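Side-chain contacts in beta-phenylalanine aminotransferase (Variovorax paradoxus, PDB 4AO9), which catalyses transfer of the amino group of beta-phenylalanine to an acceptor, probably a 2-oxo acid, with pyridoxal-5'-phosphate as cofactor: residues 80-83 with 87-90; 90-95 with 425-430; 156-161 with 315-320; 202-207 with 228-233; 296-299 with 304-307. All blocks are in the same frame, centred on the assembly; numbering follows the deposited sequence.

Contact 1. Residues 80-83 with 87-90; sequences ALWD and HRYA
Asp83, His87 and Tyr89 form the tight end of this antiparallel beta hairpin. OD2 of Asp83 accepts from ND1 of His87 at 2.8 Å, through its syn lone pair and in the imidazole plane, and from OH of Tyr89 at 2.7 Å, which arrives from above the carboxylate plane. OD1 of Asp83 takes the backbone N of His87 at 2.9 Å. Three donors thus fix the rotation of a short carboxylate that chi1 (67°) tucks between its own N and carbonyl carbon; aspartate suits the place because both oxygens are needed close to the turn. Beside it, Leu81 and Tyr89 form a hydrogen-bonded pair.

The other face is looser and more open to solvent. There the extended Arg88 chain runs alongside Trp82, with CG 3.9 Å from the centroid of its five-membered ring in a CH-pi contact and NH1 3.5 Å from CZ2. The guanidinium is turned 64° from the indole, and its NH2 passes the small CB of Ala80.

Strand 72-77 flanks strand 80-83 and gives Trp82 a cation-pi partner in Arg75; strand 413-414 flanks strand 88-91, and Leu81 packs on Leu122 of the second subunit.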
# COMPACT_ATOMS: atom_id res chain seq x y z
N ALA A 80 1.28 -16.48 -21.00
CA ALA A 80 -0.07 -16.86 -21.41
C ALA A 80 -1.09 -16.66 -20.29
O ALA A 80 -0.78 -16.85 -19.10
CB ALA A 80 -0.10 -18.31 -21.88
N LEU A 81 -2.29 -16.23 -20.68
CA LEU A 81 -3.42 -16.09 -19.76
C LEU A 81 -4.64 -16.81 -20.33
O LEU A 81 -4.85 -16.83 -21.54
CB LEU A 81 -3.77 -14.61 -19.53
CG LEU A 81 -2.75 -13.77 -18.74
CD1 LEU A 81 -3.07 -12.29 -18.85
CD2 LEU A 81 -2.70 -14.20 -17.28
N TRP A 82 -5.43 -17.40 -19.44
CA TRP A 82 -6.70 -18.02 -19.81
C TRP A 82 -7.83 -17.33 -19.07
O TRP A 82 -7.74 -17.11 -17.86
CB TRP A 82 -6.73 -19.50 -19.43
CG TRP A 82 -5.86 -20.41 -20.23
CD1 TRP A 82 -6.26 -21.24 -21.25
CD2 TRP A 82 -4.45 -20.62 -20.07
NE1 TRP A 82 -5.18 -21.94 -21.74
CE2 TRP A 82 -4.06 -21.57 -21.04
CE3 TRP A 82 -3.48 -20.08 -19.22
CZ2 TRP A 82 -2.73 -22.01 -21.16
CZ3 TRP A 82 -2.16 -20.51 -19.34
CH2 TRP A 82 -1.80 -21.47 -20.31
N ASP A 83 -8.89 -16.99 -19.79
CA ASP A 83 -10.08 -16.45 -19.13
C ASP A 83 -11.02 -17.54 -18.59
O ASP A 83 -10.77 -18.74 -18.75
CB ASP A 83 -10.80 -15.43 -20.04
CG ASP A 83 -11.41 -16.05 -21.29
OD1 ASP A 83 -11.70 -17.28 -21.29
OD2 ASP A 83 -11.64 -15.31 -22.26
N HIS A 87 -10.56 -19.29 -23.07
CA HIS A 87 -9.76 -18.70 -24.14
C HIS A 87 -8.33 -18.49 -23.66
O HIS A 87 -8.11 -17.99 -22.54
CB HIS A 87 -10.31 -17.34 -24.57
CG HIS A 87 -11.73 -17.39 -25.03
ND1 HIS A 87 -12.74 -16.74 -24.36
CD2 HIS A 87 -12.31 -17.99 -26.09
CE1 HIS A 87 -13.89 -16.94 -24.99
NE2 HIS A 87 -13.65 -17.70 -26.04
N ARG A 88 -7.38 -18.89 -24.50
CA ARG A 88 -5.96 -18.70 -24.22
C ARG A 88 -5.44 -17.50 -25.00
O ARG A 88 -5.68 -17.38 -26.20
CB ARG A 88 -5.16 -19.95 -24.60
CG ARG A 88 -3.68 -19.88 -24.22
CD ARG A 88 -2.86 -20.92 -24.99
NE ARG A 88 -1.42 -20.72 -24.79
CZ ARG A 88 -0.57 -21.64 -24.33
NH1 ARG A 88 -0.99 -22.87 -24.03
NH2 ARG A 88 0.71 -21.33 -24.18
N TYR A 89 -4.73 -16.62 -24.30
CA TYR A 89 -4.17 -15.43 -24.92
C TYR A 89 -2.68 -15.30 -24.67
O TYR A 89 -2.17 -15.71 -23.62
CB TYR A 89 -4.80 -14.16 -24.34
CG TYR A 89 -6.30 -14.12 -24.33
CD1 TYR A 89 -7.01 -13.68 -25.44
CD2 TYR A 89 -7.01 -14.49 -23.18
CE1 TYR A 89 -8.40 -13.63 -25.43
CE2 TYR A 89 -8.38 -14.44 -23.16
CZ TYR A 89 -9.07 -14.01 -24.28
OH TYR A 89 -10.44 -13.96 -24.23
N ALA A 90 -1.99 -14.70 -25.64
CA ALA A 90 -0.67 -14.16 -25.37
C ALA A 90 -0.87 -12.83 -24.66
O ALA A 90 -1.64 -11.98 -25.11
CB ALA A 90 0.11 -13.95 -26.67

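Contact 2. Residues 90-95 with 425-430; sequences ADFIAE and LPLTDA
The Phe92 ring carries Leu427 on one face: CD1 stands 4.3 Å from the ring centroid, 22° off the normal, in a CH-pi contact shifted toward the CE2 rim. The second methyl reaches the same ring farther round, CD2 lying 4.1 Å from CE1, and the ring also meets that of Tyr435, their planes at about 35°. A branched leucine suits the spot because its two methyls span the phenyl, while CD2 also rests 3.7 Å from the carbonyl O of Asp91. With chi1 at -82°, Leu427 keeps CG beside its backbone N and sends both branches across to residues 90-95.

What shapes the opposing backbone is the carboxylate of Asp91. OD1 accepts from the backbone N of Ile93 at 2.9 Å and from that of Ala94 at 2.9 Å, both approaching from one face of its plane, which makes an Asx turn and an Asx motif where strand 88-91 ends. OD2 is bonded to His103 NE2, so the whole group is held.

The apolar patch lies between strand 88-91 and the start of helix 429-445, where Thr428 is the N-cap and its own N bonds to Asp431. Strands 413-414 and 420-422 border it, Phe92 touching Ile413 and Val421, and Leu427 also packs on Ala79.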
# COMPACT_ATOMS: atom_id res chain seq x y z
N ALA A 90 -1.99 -14.70 -25.64
CA ALA A 90 -0.67 -14.16 -25.37
C ALA A 90 -0.87 -12.83 -24.66
O ALA A 90 -1.64 -11.98 -25.11
CB ALA A 90 0.11 -13.95 -26.67
N ASP A 91 -0.19 -12.69 -23.52
CA ASP A 91 -0.31 -11.52 -22.64
C ASP A 91 0.62 -10.38 -23.07
O ASP A 91 1.84 -10.49 -22.94
CB ASP A 91 0.04 -11.95 -21.22
CG ASP A 91 0.06 -10.80 -20.24
OD1 ASP A 91 -0.53 -9.74 -20.53
OD2 ASP A 91 0.67 -10.98 -19.17
N PHE A 92 0.03 -9.30 -23.55
CA PHE A 92 0.76 -8.09 -23.92
C PHE A 92 0.49 -6.90 -23.00
O PHE A 92 0.65 -5.75 -23.39
CB PHE A 92 0.48 -7.73 -25.39
CG PHE A 92 1.31 -8.51 -26.36
CD1 PHE A 92 0.93 -9.80 -26.74
CD2 PHE A 92 2.49 -7.97 -26.87
CE1 PHE A 92 1.72 -10.53 -27.62
CE2 PHE A 92 3.27 -8.70 -27.75
CZ PHE A 92 2.89 -9.98 -28.13
N ILE A 93 0.12 -7.20 -21.76
CA ILE A 93 -0.08 -6.13 -20.76
C ILE A 93 0.67 -6.40 -19.44
O ILE A 93 1.13 -5.47 -18.77
CB ILE A 93 -1.60 -5.79 -20.60
CG1 ILE A 93 -1.84 -4.72 -19.53
CG2 ILE A 93 -2.42 -7.04 -20.30
CD1 ILE A 93 -1.13 -3.38 -19.80
N ALA A 94 0.80 -7.67 -19.04
CA ALA A 94 1.72 -8.06 -17.96
C ALA A 94 1.63 -7.19 -16.70
O ALA A 94 2.63 -6.59 -16.28
CB ALA A 94 3.17 -8.15 -18.50
N GLU A 95 0.43 -7.14 -16.13
CA GLU A 95 0.14 -6.42 -14.89
C GLU A 95 0.63 -4.98 -14.92
O GLU A 95 1.18 -4.47 -13.94
CB GLU A 95 0.65 -7.21 -13.68
CG GLU A 95 -0.08 -6.89 -12.37
CD GLU A 95 -1.55 -7.25 -12.42
OE1 GLU A 95 -2.36 -6.43 -12.86
OE2 GLU A 95 -1.90 -8.37 -12.00
N LEU A 425 9.35 -11.03 -19.92
CA LEU A 425 10.45 -11.93 -20.30
C LEU A 425 10.06 -13.21 -21.06
O LEU A 425 10.80 -13.61 -21.95
CB LEU A 425 11.32 -12.28 -19.09
CG LEU A 425 12.06 -11.12 -18.42
CD1 LEU A 425 12.62 -11.57 -17.08
CD2 LEU A 425 13.17 -10.56 -19.31
N PRO A 426 8.92 -13.86 -20.71
CA PRO A 426 8.61 -15.11 -21.43
C PRO A 426 8.08 -14.93 -22.85
O PRO A 426 7.99 -15.92 -23.58
CB PRO A 426 7.55 -15.80 -20.56
CG PRO A 426 7.60 -15.09 -19.24
CD PRO A 426 8.06 -13.69 -19.52
N LEU A 427 7.74 -13.71 -23.25
CA LEU A 427 7.23 -13.49 -24.61
C LEU A 427 8.26 -13.89 -25.65
O LEU A 427 9.41 -13.45 -25.59
CB LEU A 427 6.87 -12.04 -24.85
CG LEU A 427 5.52 -11.53 -24.37
CD1 LEU A 427 5.47 -10.05 -24.70
CD2 LEU A 427 4.35 -12.26 -25.03
N THR A 428 7.84 -14.71 -26.60
CA THR A 428 8.73 -15.18 -27.65
C THR A 428 8.70 -14.23 -28.84
O THR A 428 7.79 -13.40 -28.98
CB THR A 428 8.34 -16.60 -28.11
OG1 THR A 428 7.04 -16.56 -28.71
CG2 THR A 428 8.34 -17.57 -26.92
N ASP A 429 9.70 -14.36 -29.71
CA ASP A 429 9.72 -13.62 -30.96
C ASP A 429 8.49 -13.95 -31.82
O ASP A 429 7.96 -13.07 -32.51
CB ASP A 429 11.03 -13.86 -31.72
CG ASP A 429 12.22 -13.14 -31.08
OD1 ASP A 429 12.00 -12.17 -30.31
OD2 ASP A 429 13.38 -13.53 -31.35
N ALA A 430 8.02 -15.20 -31.76
CA ALA A 430 6.77 -15.61 -32.42
C ALA A 430 5.52 -14.92 -31.87
O ALA A 430 4.63 -14.54 -32.63
CB ALA A 430 6.61 -17.14 -32.40

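Contact 3. Residues 156-161 with 315-320; sequences NLMALT and LAHSGT. With PLP (pyridoxal-5'-phosphate), chain D.
Two successive bends in Met158, chi2 -48° and chi3 -56°, curl its chain so that CG, SD and CE all lie against His317, whose ring is swung out from the 315-320 loop by a CG anti to the backbone N (chi1 166°). The methyl is nearest, CE standing 3.8 Å from CD2 of the imidazole, while CG of Met158 lies 3.9 Å from the same atom. SD approaches obliquely, 4.7 Å from the ring centroid. A flexible, polarisable methionine fits well here, since it can wrap round a ring carbon without demanding a polar partner. The polar side of the ring is served separately: ND1 is hydrogen-bonded to Arg147 NE, and the ring meets Phe298 edge-to-face.

Helix 152-167 begins in the cofactor pocket, as expected of the fold type I aminotransferases to which class III enzymes belong, with active sites built at the dimer interface. Asn156 belongs to the pocket of its own subunit and bonds to Asp260, His180 O and Thr284. The loop across from it serves the other site. Thr320 grips phosphate oxygen O2P of PLP twice, through N at 2.9 Å and OG1 at 2.7 Å, and Gly152 N and Thr153 OG1 of the second subunit bind the same cofactor. Ser318 OG bonds to Tyr179 OH of that subunit. Within the helix, Thr161 turns its hydroxyl back onto Leu157 O, OG1 to O 2.7 Å, on the opposite face of that carbonyl from the Thr161 N bond.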
# COMPACT_ATOMS: atom_id res chain seq x y z
N ASN A 156 5.45 7.50 -3.57
CA ASN A 156 5.33 8.90 -3.99
C ASN A 156 4.82 9.80 -2.87
O ASN A 156 5.32 10.92 -2.70
CB ASN A 156 4.48 9.01 -5.24
CG ASN A 156 5.24 8.63 -6.49
OD1 ASN A 156 6.42 8.99 -6.64
ND2 ASN A 156 4.58 7.91 -7.39
N LEU A 157 3.84 9.33 -2.10
CA LEU A 157 3.37 10.11 -0.95
C LEU A 157 4.51 10.41 0.02
O LEU A 157 4.65 11.54 0.52
CB LEU A 157 2.23 9.39 -0.21
CG LEU A 157 0.88 9.45 -0.92
CD1 LEU A 157 -0.10 8.47 -0.28
CD2 LEU A 157 0.30 10.88 -0.92
N MET A 158 5.34 9.40 0.29
CA MET A 158 6.44 9.59 1.21
C MET A 158 7.52 10.47 0.66
O MET A 158 8.10 11.26 1.41
CB MET A 158 7.02 8.25 1.67
CG MET A 158 6.04 7.38 2.45
SD MET A 158 5.11 8.20 3.77
CE MET A 158 6.42 8.87 4.80
N ALA A 159 7.82 10.34 -0.63
CA ALA A 159 8.81 11.22 -1.26
C ALA A 159 8.39 12.68 -1.16
O ALA A 159 9.20 13.55 -0.85
CB ALA A 159 9.04 10.83 -2.70
N LEU A 160 7.12 12.93 -1.46
CA LEU A 160 6.58 14.29 -1.33
C LEU A 160 6.65 14.80 0.09
O LEU A 160 7.09 15.93 0.34
CB LEU A 160 5.14 14.37 -1.87
CG LEU A 160 4.97 14.16 -3.37
CD1 LEU A 160 3.48 14.17 -3.70
CD2 LEU A 160 5.74 15.24 -4.17
N THR A 161 6.25 13.97 1.04
CA THR A 161 6.26 14.32 2.45
C THR A 161 7.68 14.67 2.89
O THR A 161 7.90 15.67 3.59
CB THR A 161 5.74 13.11 3.25
OG1 THR A 161 4.38 12.88 2.87
CG2 THR A 161 5.82 13.37 4.74
N LEU A 315 11.07 12.54 11.41
CA LEU A 315 9.91 11.95 10.73
C LEU A 315 9.79 10.47 10.97
O LEU A 315 10.78 9.74 10.89
CB LEU A 315 9.94 12.20 9.22
CG LEU A 315 10.05 13.65 8.73
CD1 LEU A 315 9.93 13.66 7.24
CD2 LEU A 315 9.00 14.58 9.38
N ALA A 316 8.58 10.04 11.29
CA ALA A 316 8.26 8.63 11.31
C ALA A 316 7.82 8.22 9.90
O ALA A 316 7.22 9.01 9.15
CB ALA A 316 7.13 8.37 12.31
N HIS A 317 8.16 6.99 9.53
CA HIS A 317 7.54 6.34 8.39
C HIS A 317 7.09 4.94 8.79
O HIS A 317 7.89 4.01 8.89
CB HIS A 317 8.46 6.32 7.17
CG HIS A 317 7.99 5.39 6.10
ND1 HIS A 317 8.83 4.49 5.48
CD2 HIS A 317 6.76 5.19 5.56
CE1 HIS A 317 8.14 3.79 4.59
NE2 HIS A 317 6.88 4.19 4.63
N SER A 318 5.79 4.81 9.04
CA SER A 318 5.21 3.57 9.50
C SER A 318 4.62 2.75 8.33
O SER A 318 4.67 3.17 7.16
CB SER A 318 4.15 3.87 10.57
OG SER A 318 3.16 4.75 10.04
N GLY A 319 4.12 1.55 8.63
CA GLY A 319 3.48 0.72 7.61
C GLY A 319 3.73 -0.77 7.78
O GLY A 319 4.85 -1.24 7.66
N THR A 320 2.65 -1.52 7.99
CA THR A 320 2.71 -2.89 8.48
C THR A 320 3.51 -3.84 7.59
O THR A 320 4.34 -4.60 8.09
CB THR A 320 1.30 -3.41 8.73
OG1 THR A 320 0.65 -2.53 9.64
CG2 THR A 320 1.33 -4.81 9.34
N1 PLP D . -5.37 2.28 11.23
C2 PLP D . -5.15 1.56 12.34
C2A PLP D . -6.16 1.75 13.48
C3 PLP D . -4.09 0.66 12.41
O3 PLP D . -3.92 0.00 13.45
C4 PLP D . -3.21 0.53 11.32
C4A PLP D . -2.02 -0.44 11.31
C5 PLP D . -3.46 1.33 10.21
C6 PLP D . -4.55 2.20 10.18
C5A PLP D . -2.53 1.29 8.98
O4P PLP D . -2.49 0.15 8.24
P PLP D . -1.15 -0.08 7.36
O1P PLP D . -1.47 -1.40 6.57
O2P PLP D . 0.03 -0.28 8.34
O3P PLP D . -0.98 1.09 6.43

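Contact 4. Residues 202-207 with 228-233; sequences LPYNDA and PMQGAS
Tyr204 and Gln230, their CA atoms 8.9 Å apart, face each other from a type II turn spanning Pro203 to Asp206 and the short strand 229-230. The Gln230 amide lies flat over the phenol ring, the planes 18° apart and CD 3.6 Å above the plane near its centre. The chains run in opposite directions: CG of Gln230 sits 3.7 Å from the ring centroid, and NE2 comes within 3.3 Å of CD1 of Tyr204. A chi1 of -163° points the phenol away from its own backbone N, out of the turn, and brings OH to Glu227 O, to which it is hydrogen-bonded.

Asn205 takes the third position of the turn with positive phi (66°), where asparagine is well tolerated, and Asp206 then serves as N-cap of helix 207-216. The two segments follow strands 198-202 and 221-226 of the central, largely parallel sheet, at the strand ends near the cofactor pocket; Glu227 lines that pocket and its OE1 accepts Gly231 N. If an alanine stood at Tyr204, the face covering the glutamine amide would be gone and Glu227 O would probably be left without its hydroxyl partner. Both ends of the amide are gripped: OE1 accepts from Ser233 OG at 2.7 Å, the donor tilted from the carbonyl plane, and NE2 bonds to Ser176 O.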
# COMPACT_ATOMS: atom_id res chain seq x y z
N LEU A 202 1.70 21.95 -14.49
CA LEU A 202 2.30 22.58 -15.66
C LEU A 202 2.25 21.63 -16.85
O LEU A 202 2.13 20.42 -16.67
CB LEU A 202 3.76 22.95 -15.35
CG LEU A 202 3.99 23.95 -14.21
CD1 LEU A 202 5.49 24.27 -14.07
CD2 LEU A 202 3.19 25.24 -14.40
N PRO A 203 2.36 22.16 -18.07
CA PRO A 203 2.28 21.27 -19.23
C PRO A 203 3.51 20.37 -19.38
O PRO A 203 4.64 20.84 -19.32
CB PRO A 203 2.18 22.23 -20.43
CG PRO A 203 1.98 23.59 -19.84
CD PRO A 203 2.48 23.58 -18.45
N TYR A 204 3.29 19.07 -19.58
CA TYR A 204 4.41 18.16 -19.85
C TYR A 204 5.13 18.56 -21.14
O TYR A 204 4.49 18.96 -22.12
CB TYR A 204 3.89 16.73 -19.95
CG TYR A 204 4.95 15.65 -19.82
CD1 TYR A 204 5.60 15.42 -18.60
CD2 TYR A 204 5.28 14.84 -20.90
CE1 TYR A 204 6.55 14.41 -18.46
CE2 TYR A 204 6.24 13.82 -20.78
CZ TYR A 204 6.85 13.61 -19.56
OH TYR A 204 7.78 12.61 -19.42
N ASN A 205 6.45 18.44 -21.13
CA ASN A 205 7.29 18.71 -22.30
C ASN A 205 7.30 20.15 -22.79
O ASN A 205 7.64 20.41 -23.93
CB ASN A 205 6.98 17.73 -23.45
CG ASN A 205 7.75 16.44 -23.32
OD1 ASN A 205 8.83 16.43 -22.74
ND2 ASN A 205 7.22 15.34 -23.86
N ASP A 206 6.93 21.08 -21.91
CA ASP A 206 7.05 22.50 -22.20
C ASP A 206 8.15 23.09 -21.33
O ASP A 206 7.91 23.50 -20.19
CB ASP A 206 5.71 23.19 -21.95
CG ASP A 206 5.71 24.66 -22.34
OD1 ASP A 206 6.81 25.25 -22.54
OD2 ASP A 206 4.60 25.22 -22.45
N ALA A 207 9.36 23.11 -21.87
CA ALA A 207 10.54 23.58 -21.14
C ALA A 207 10.42 25.04 -20.75
O ALA A 207 10.79 25.42 -19.63
CB ALA A 207 11.82 23.34 -21.96
N PRO A 228 9.93 10.41 -16.08
CA PRO A 228 10.80 10.70 -17.24
C PRO A 228 10.20 10.25 -18.58
O PRO A 228 10.63 10.73 -19.64
CB PRO A 228 12.11 9.97 -16.93
CG PRO A 228 12.03 9.54 -15.52
CD PRO A 228 10.61 9.62 -15.04
N MET A 229 9.24 9.33 -18.52
CA MET A 229 8.31 9.04 -19.61
C MET A 229 6.97 8.83 -18.93
O MET A 229 6.88 8.01 -18.01
CB MET A 229 8.70 7.76 -20.36
CG MET A 229 7.69 7.36 -21.44
SD MET A 229 7.75 5.62 -21.95
CE MET A 229 6.89 4.86 -20.56
N GLN A 230 5.95 9.57 -19.34
CA GLN A 230 4.63 9.36 -18.73
C GLN A 230 4.07 8.02 -19.17
O GLN A 230 4.10 7.67 -20.35
CB GLN A 230 3.67 10.48 -19.07
CG GLN A 230 3.97 11.76 -18.32
CD GLN A 230 2.90 12.81 -18.52
OE1 GLN A 230 2.12 12.78 -19.48
NE2 GLN A 230 2.86 13.77 -17.61
N GLY A 231 3.57 7.27 -18.20
CA GLY A 231 3.05 5.92 -18.43
C GLY A 231 1.58 5.93 -18.76
O GLY A 231 1.17 5.73 -19.91
N ALA A 232 0.76 6.15 -17.73
CA ALA A 232 -0.69 6.13 -17.85
C ALA A 232 -1.26 7.06 -18.92
O ALA A 232 -2.26 6.72 -19.56
CB ALA A 232 -1.34 6.41 -16.49
N SER A 233 -0.62 8.21 -19.12
CA SER A 233 -1.12 9.16 -20.12
C SER A 233 -0.89 8.67 -21.56
O SER A 233 -1.45 9.26 -22.48
CB SER A 233 -0.49 10.54 -19.95
OG SER A 233 0.86 10.53 -20.38

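Contact 5. Residues 296-299 with 304-307; sequences GAFG and VMAL
Apolar contact dominates where Phe298 meets Met305. The methyl CE of Met305 lies 3.6 Å from CE2 of the phenyl ring, and CE also comes 3.7 Å from the carbonyl O of Phe298. The bends at chi2 and chi3 lay the end of the unbranched methionine beside ring and strand, a shape that a short branched chain would hardly reach. On strand 296-300, between strands 145-149 and 282-286 of the central sheet, Phe298 also packs on Met158 of helix 152-167; the short helix 302-305 follows at once in the chain and brings Met305 against it.

The second kind is Met-aromatic. SD of Met305 sits 4.7 Å from the centroid of the Phe298 ring, 52° off its normal, so the sulfur approaches obliquely; CD2 of the ring is 3.9 Å from it. Phe298 offers this part of its ring because chi1 of 70° holds CG between the backbone N and the carbonyl carbon. The same sulfur rests 3.8 Å from CA of Gly299, which glycine leaves bare; a side chain here would start away from residues 304-307.

A ring-ring contact makes up the third: Phe298 meets Phe308 edge-to-face, with His317 as a further neighbour. A serine in place of Phe298 would take away the ring shared by Met305, His317 and Phe308, and would probably leave the methionine free to turn.

No hydrogen bond joins the two segments. Their hold on each other rests on dispersion and on the polarisable sulfur beside an aromatic ring, so it depends on close fit in a buried setting.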
# COMPACT_ATOMS: atom_id res chain seq x y z
N GLY A 296 6.70 -1.01 -3.05
CA GLY A 296 7.17 0.29 -3.54
C GLY A 296 8.44 0.64 -2.78
O GLY A 296 8.79 -0.02 -1.78
N ALA A 297 9.16 1.66 -3.24
CA ALA A 297 10.31 2.18 -2.48
C ALA A 297 10.52 3.64 -2.84
O ALA A 297 10.21 4.07 -3.94
CB ALA A 297 11.60 1.38 -2.74
N PHE A 298 11.00 4.40 -1.87
CA PHE A 298 11.47 5.75 -2.16
C PHE A 298 12.86 5.89 -1.58
O PHE A 298 13.16 5.32 -0.54
CB PHE A 298 10.52 6.84 -1.62
CG PHE A 298 10.48 6.96 -0.11
CD1 PHE A 298 9.79 6.04 0.67
CD2 PHE A 298 11.09 8.05 0.53
CE1 PHE A 298 9.73 6.16 2.07
CE2 PHE A 298 11.04 8.19 1.92
CZ PHE A 298 10.36 7.25 2.69
N GLY A 299 13.71 6.62 -2.29
CA GLY A 299 15.07 6.83 -1.80
C GLY A 299 15.77 7.91 -2.59
O GLY A 299 15.17 8.53 -3.48
N VAL A 304 18.57 13.68 2.78
CA VAL A 304 17.11 13.79 2.80
C VAL A 304 16.52 12.57 3.50
O VAL A 304 15.60 12.71 4.33
CB VAL A 304 16.54 13.95 1.36
CG1 VAL A 304 15.01 13.96 1.38
CG2 VAL A 304 17.08 15.25 0.73
N MET A 305 17.04 11.39 3.19
CA MET A 305 16.54 10.16 3.82
C MET A 305 16.80 10.13 5.33
O MET A 305 16.10 9.43 6.07
CB MET A 305 17.12 8.93 3.13
CG MET A 305 16.64 8.75 1.68
SD MET A 305 14.83 8.68 1.51
CE MET A 305 14.46 7.15 2.38
N ALA A 306 17.79 10.91 5.77
CA ALA A 306 18.13 11.00 7.19
C ALA A 306 16.96 11.52 8.03
O ALA A 306 16.91 11.27 9.25
CB ALA A 306 19.35 11.87 7.38
N LEU A 307 16.02 12.20 7.39
CA LEU A 307 14.82 12.66 8.10
C LEU A 307 14.10 11.48 8.76
O LEU A 307 13.40 11.67 9.75
CB LEU A 307 13.87 13.37 7.15
CG LEU A 307 14.32 14.75 6.67
CD1 LEU A 307 13.34 15.30 5.65
CD2 LEU A 307 14.48 15.68 7.85

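Contacts 3 and 5 form one cluster, their centres 8 Å apart: Phe298 CE1 lies 3.4 Å from Met158 CB and 3.8 Å from His317 CE1, and Leu315 N probably bonds to Leu307 O at 3.0 Å. Contacts 1 and 2 make a second cluster across the centre of the chain, sharing Ala90 and strand 88-91, with Leu81 CD1 3.7 Å from Asp91 CG. Contact 4 stands apart, its centre 25 Å from that of contact 3, yet the Pro228 side chain is only about 7 Å from a bound PLP. Contact 3 concerns both cofactor sites, through Asn156 in one and Thr320 in the other. Contacts 3, 4 and 5 lie within the loop that contact 2 closes.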